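Local coordinates for protein oxidase/hydroxylase (Streptomyces hygroscopicus subsp. hygroscopicus, PDB 4ZPI) that probably acts as a 2-oxoglutarate-dependent dioxygenase of the phytanoyl-CoA dioxygenase family, binding iron(II) and 2-oxoglutarate in its active site, at residues V98-G103 against L179-F184; G151-V156 against E202-G207. All blocks are in the same frame, centred on the assembly; numbering follows the deposited sequence.

Contact 1 of 2, residues V98-G103 against L179-F184; sequences VLYLHG and LVDSGF. With FE2 (Fe (II) ion), chain H.
Y100 and D181 bring their flat groups together almost at right angles, ring and carboxylate planes 81° apart, with Y100 CE2 approaching D181 OD2 obliquely at 4.1 Å. Their polar ends meet through a third residue: NH2 of R210 is hydrogen-bonded to Y100 OH and forms a salt bridge with D181 OD2, tying strand to helix. At the edge of the H102 imidazole, in its plane, lie CD2 of L99 and the carbonyl oxygen of Y100, and ND1 of H102 donates to Y100 O over 3.2 Å. This nearly straight bond helps to fix the rotation of the ring, whose NE2 binds the iron at 2.4 Å.

The rest of the interface is apolar and centres on V180. With its CG1 anti to the backbone N (chi1 163°), V180 sets that methyl 3.7 Å from CG2 of V98, the two side chains running alongside one another head to tail. Its other branch, CG2, lies 4.1 Å from CD2 of L101. The L101 side chain lies across that of L179, their CD1 atoms 3.9 Å apart. The carboxylate of E253 accepts from L101 N and L179 N, linking both backbones. A short helix thus packs on a strand at the edge, within this chain, of the smaller sheet, a strand that carries an iron-binding histidine, in the cupin-type double-stranded beta-helix fold.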
# COMPACT_ATOMS: atom_id res chain seq x y z
N VAL C 98 26.02 -0.89 -25.26
CA VAL C 98 25.64 -0.60 -23.88
C VAL C 98 24.14 -0.40 -23.84
O VAL C 98 23.54 0.03 -24.81
CB VAL C 98 26.39 0.65 -23.33
CG1 VAL C 98 25.99 1.90 -24.10
CG2 VAL C 98 26.13 0.85 -21.84
N LEU C 99 23.52 -0.73 -22.71
CA LEU C 99 22.11 -0.43 -22.50
C LEU C 99 21.94 0.46 -21.26
O LEU C 99 22.14 0.01 -20.12
CB LEU C 99 21.31 -1.73 -22.37
CG LEU C 99 19.84 -1.63 -21.98
CD1 LEU C 99 19.02 -0.98 -23.06
CD2 LEU C 99 19.29 -3.00 -21.63
N TYR C 100 21.60 1.74 -21.47
CA TYR C 100 21.45 2.70 -20.37
C TYR C 100 20.23 2.38 -19.50
O TYR C 100 19.34 1.65 -19.91
CB TYR C 100 21.33 4.13 -20.91
CG TYR C 100 22.53 4.63 -21.67
CD1 TYR C 100 22.39 5.55 -22.70
CD2 TYR C 100 23.81 4.18 -21.37
CE1 TYR C 100 23.49 6.01 -23.40
CE2 TYR C 100 24.91 4.63 -22.07
CZ TYR C 100 24.75 5.55 -23.08
OH TYR C 100 25.85 5.99 -23.77
N LEU C 101 20.19 2.95 -18.30
CA LEU C 101 19.12 2.66 -17.35
C LEU C 101 17.73 3.06 -17.86
O LEU C 101 17.55 4.13 -18.46
CB LEU C 101 19.39 3.34 -16.01
CG LEU C 101 20.57 2.87 -15.14
CD1 LEU C 101 20.57 3.58 -13.78
CD2 LEU C 101 20.55 1.36 -14.96
N HIS C 102 16.77 2.18 -17.60
CA HIS C 102 15.35 2.45 -17.82
C HIS C 102 14.58 1.65 -16.76
O HIS C 102 15.17 0.79 -16.09
CB HIS C 102 14.91 2.06 -19.23
CG HIS C 102 15.23 0.64 -19.57
ND1 HIS C 102 16.48 0.24 -19.96
CD2 HIS C 102 14.46 -0.47 -19.55
CE1 HIS C 102 16.47 -1.07 -20.18
NE2 HIS C 102 15.26 -1.52 -19.94
N GLY C 103 13.29 1.93 -16.60
CA GLY C 103 12.53 1.33 -15.52
C GLY C 103 12.53 2.18 -14.26
O GLY C 103 12.79 3.38 -14.32
N LEU C 179 24.78 6.19 -15.36
CA LEU C 179 25.27 5.51 -14.16
C LEU C 179 25.89 4.17 -14.50
O LEU C 179 26.57 3.56 -13.69
CB LEU C 179 24.14 5.30 -13.16
CG LEU C 179 23.50 6.56 -12.59
CD1 LEU C 179 22.41 6.20 -11.59
CD2 LEU C 179 24.57 7.43 -11.96
N VAL C 180 25.65 3.71 -15.71
CA VAL C 180 26.20 2.45 -16.17
C VAL C 180 27.71 2.59 -16.41
O VAL C 180 28.51 1.70 -16.09
CB VAL C 180 25.47 2.00 -17.45
CG1 VAL C 180 26.25 0.96 -18.18
CG2 VAL C 180 24.07 1.49 -17.11
N ASP C 181 28.09 3.74 -16.95
CA ASP C 181 29.48 4.07 -17.24
C ASP C 181 30.14 4.72 -16.04
O ASP C 181 31.35 4.66 -15.89
CB ASP C 181 29.59 5.02 -18.44
CG ASP C 181 29.35 4.34 -19.78
OD1 ASP C 181 29.83 3.20 -19.96
OD2 ASP C 181 28.71 4.95 -20.66
N SER C 182 29.32 5.36 -15.20
CA SER C 182 29.81 6.22 -14.12
C SER C 182 29.80 5.58 -12.74
O SER C 182 30.61 5.93 -11.88
CB SER C 182 28.97 7.50 -14.07
OG SER C 182 28.54 7.77 -12.74
N GLY C 183 28.88 4.65 -12.52
CA GLY C 183 28.70 4.02 -11.22
C GLY C 183 27.70 4.75 -10.33
O GLY C 183 27.40 5.93 -10.54
N PHE C 184 27.21 4.04 -9.33
CA PHE C 184 26.27 4.59 -8.36
C PHE C 184 26.35 3.73 -7.10
O PHE C 184 26.66 2.54 -7.19
CB PHE C 184 24.86 4.62 -8.96
CG PHE C 184 23.85 5.37 -8.14
CD1 PHE C 184 22.87 4.68 -7.42
CD2 PHE C 184 23.84 6.75 -8.12
CE1 PHE C 184 21.92 5.36 -6.69
CE2 PHE C 184 22.89 7.43 -7.39
CZ PHE C 184 21.93 6.74 -6.67
FE FE2 H . 14.69 -3.89 -19.86

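Contact 2 of 2, residues G151-V156 against E202-G207; sequences GSFCYV and EALMHG. With FE2 (Fe (II) ion), chain H.
F153 has its CG anti to the backbone N (chi1 176°), which stretches the ring towards the neighbouring strand, while H206 holds its own ring between backbone N and carbonyl carbon (chi1 75°); together these torsions bring the phenyl group beside the imidazole. The two planes are tilted only 23° from each other but offset so that little of either ring faces the other, with centroids separated by 5.3 Å. Contact is therefore made at the near atoms, CE2 of F153 lying 3.3 Å from CD2 of H206 and CZ of F153 against CB of H206. CD2 of L204 adds to the same cluster, near the plane of the F153 ring at its edge and also touching CB of Y155.

The backbones pair antiparallel. C154 and G207 form a hydrogen-bonded pair, C154 N to G207 O at 2.9 Å and G207 N to C154 O at 2.9 Å, and V156 N donates to M205 O at 3.0 Å. Between them Y155 and H206 are a non-hydrogen-bonded pair, backed by CA-H...O contacts from H206 to C154 O and from Y155 to M205 O. The sulfur of C154 rests near the carbonyl of G207, which has no side chain, and V156 lies alongside M205, its CG2 beside SD.

H206 ND1 donates to L204 O over 3.2 Å; the acceptor lies in the imidazole plane, although the donor stands above that of the carbonyl. This bond probably steadies the ring, whose NE2 lies 2.3 Å from the iron, although the metal is skewed towards the CE1 side. E202, another iron-binding residue of this protein, here keeps OE2 3.8 Å from the metal. The arrangement is the buried strand pairing of a double-stranded beta-helix that places a histidine ligand in the iron site of a cupin-type dioxygenase.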
# COMPACT_ATOMS: atom_id res chain seq x y z
N GLY C 151 29.59 -6.96 -20.40
CA GLY C 151 28.32 -6.28 -20.55
C GLY C 151 27.26 -6.83 -19.61
O GLY C 151 26.14 -7.08 -20.05
N SER C 152 27.61 -6.99 -18.33
CA SER C 152 26.74 -7.64 -17.36
C SER C 152 25.46 -6.86 -17.07
O SER C 152 25.43 -5.64 -17.16
CB SER C 152 27.50 -7.87 -16.05
OG SER C 152 27.80 -6.64 -15.40
N PHE C 153 24.40 -7.59 -16.74
CA PHE C 153 23.14 -6.98 -16.32
C PHE C 153 23.39 -6.18 -15.03
O PHE C 153 23.96 -6.71 -14.08
CB PHE C 153 22.07 -8.07 -16.13
CG PHE C 153 20.75 -7.55 -15.61
CD1 PHE C 153 20.52 -7.44 -14.25
CD2 PHE C 153 19.73 -7.20 -16.48
CE1 PHE C 153 19.30 -6.97 -13.76
CE2 PHE C 153 18.50 -6.73 -16.00
CZ PHE C 153 18.29 -6.61 -14.64
N CYS C 154 22.99 -4.91 -15.00
CA CYS C 154 23.11 -4.14 -13.76
C CYS C 154 21.79 -3.47 -13.36
O CYS C 154 20.91 -3.22 -14.20
CB CYS C 154 24.22 -3.08 -13.88
SG CYS C 154 24.11 -1.96 -15.27
N TYR C 155 21.66 -3.18 -12.07
CA TYR C 155 20.41 -2.67 -11.53
C TYR C 155 20.64 -1.77 -10.31
O TYR C 155 21.65 -1.88 -9.62
CB TYR C 155 19.49 -3.83 -11.14
CG TYR C 155 20.00 -4.60 -9.95
CD1 TYR C 155 21.08 -5.47 -10.08
CD2 TYR C 155 19.43 -4.44 -8.70
CE1 TYR C 155 21.56 -6.17 -8.99
CE2 TYR C 155 19.91 -5.15 -7.60
CZ TYR C 155 20.97 -6.01 -7.76
OH TYR C 155 21.46 -6.71 -6.70
N VAL C 156 19.67 -0.89 -10.05
CA VAL C 156 19.66 -0.06 -8.84
C VAL C 156 18.90 -0.77 -7.73
O VAL C 156 17.73 -1.11 -7.91
CB VAL C 156 19.01 1.31 -9.12
CG1 VAL C 156 18.96 2.16 -7.85
CG2 VAL C 156 19.75 2.04 -10.25
N GLU C 202 9.72 -5.69 -14.34
CA GLU C 202 10.05 -4.51 -15.13
C GLU C 202 9.95 -3.18 -14.37
O GLU C 202 10.31 -2.14 -14.91
CB GLU C 202 9.16 -4.44 -16.38
CG GLU C 202 9.53 -5.44 -17.46
CD GLU C 202 10.88 -5.14 -18.09
OE1 GLU C 202 11.75 -6.04 -18.09
OE2 GLU C 202 11.08 -4.01 -18.60
N ALA C 203 9.46 -3.21 -13.13
CA ALA C 203 9.54 -2.03 -12.26
C ALA C 203 10.99 -1.72 -11.84
O ALA C 203 11.34 -0.57 -11.60
CB ALA C 203 8.65 -2.21 -11.04
N LEU C 204 11.84 -2.74 -11.77
CA LEU C 204 13.26 -2.54 -11.48
C LEU C 204 13.92 -1.58 -12.47
O LEU C 204 13.69 -1.66 -13.68
CB LEU C 204 13.99 -3.89 -11.50
CG LEU C 204 15.37 -3.94 -10.89
CD1 LEU C 204 15.26 -3.74 -9.39
CD2 LEU C 204 16.04 -5.26 -11.23
N MET C 205 14.74 -0.65 -11.96
CA MET C 205 15.56 0.20 -12.83
C MET C 205 16.85 -0.57 -13.14
O MET C 205 17.58 -0.98 -12.24
CB MET C 205 15.86 1.54 -12.18
CG MET C 205 16.70 2.49 -13.04
SD MET C 205 16.86 4.15 -12.32
CE MET C 205 15.24 4.36 -11.57
N HIS C 206 17.10 -0.78 -14.42
CA HIS C 206 18.13 -1.73 -14.84
C HIS C 206 18.64 -1.38 -16.23
O HIS C 206 17.99 -0.63 -16.98
CB HIS C 206 17.57 -3.16 -14.81
CG HIS C 206 16.65 -3.46 -15.95
ND1 HIS C 206 15.34 -3.06 -15.97
CD2 HIS C 206 16.88 -4.09 -17.13
CE1 HIS C 206 14.79 -3.43 -17.11
NE2 HIS C 206 15.70 -4.06 -17.83
N GLY C 207 19.81 -1.93 -16.56
CA GLY C 207 20.46 -1.72 -17.84
C GLY C 207 21.56 -2.76 -17.93
O GLY C 207 21.54 -3.71 -17.16
FE FE2 H . 14.69 -3.89 -19.86

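Overall arrangement
Followed from the N terminus, the chain passes 98-103, 151-156, 179-184 and 202-207 in turn, so the two contacts cross. Contact 1 closes a loop of 75 residues, bringing the short helix 179-182 back to strand 99-102; contact 2 closes one of 45, pairing strand 153-156 with strand 206-208. Strand 206-208 lies between strands 99-102 and 153-156 in one four-stranded antiparallel sheet; contact 2 pairs two strands within it, whereas contact 1 lays a helix against strand 99-102. They meet directly where H102 O probably accepts a hydrogen bond from H206 N at 3.0 Å, and where L101 packs on the H206-G207 peptide. From adjacent strands H102 and H206 reach the same iron.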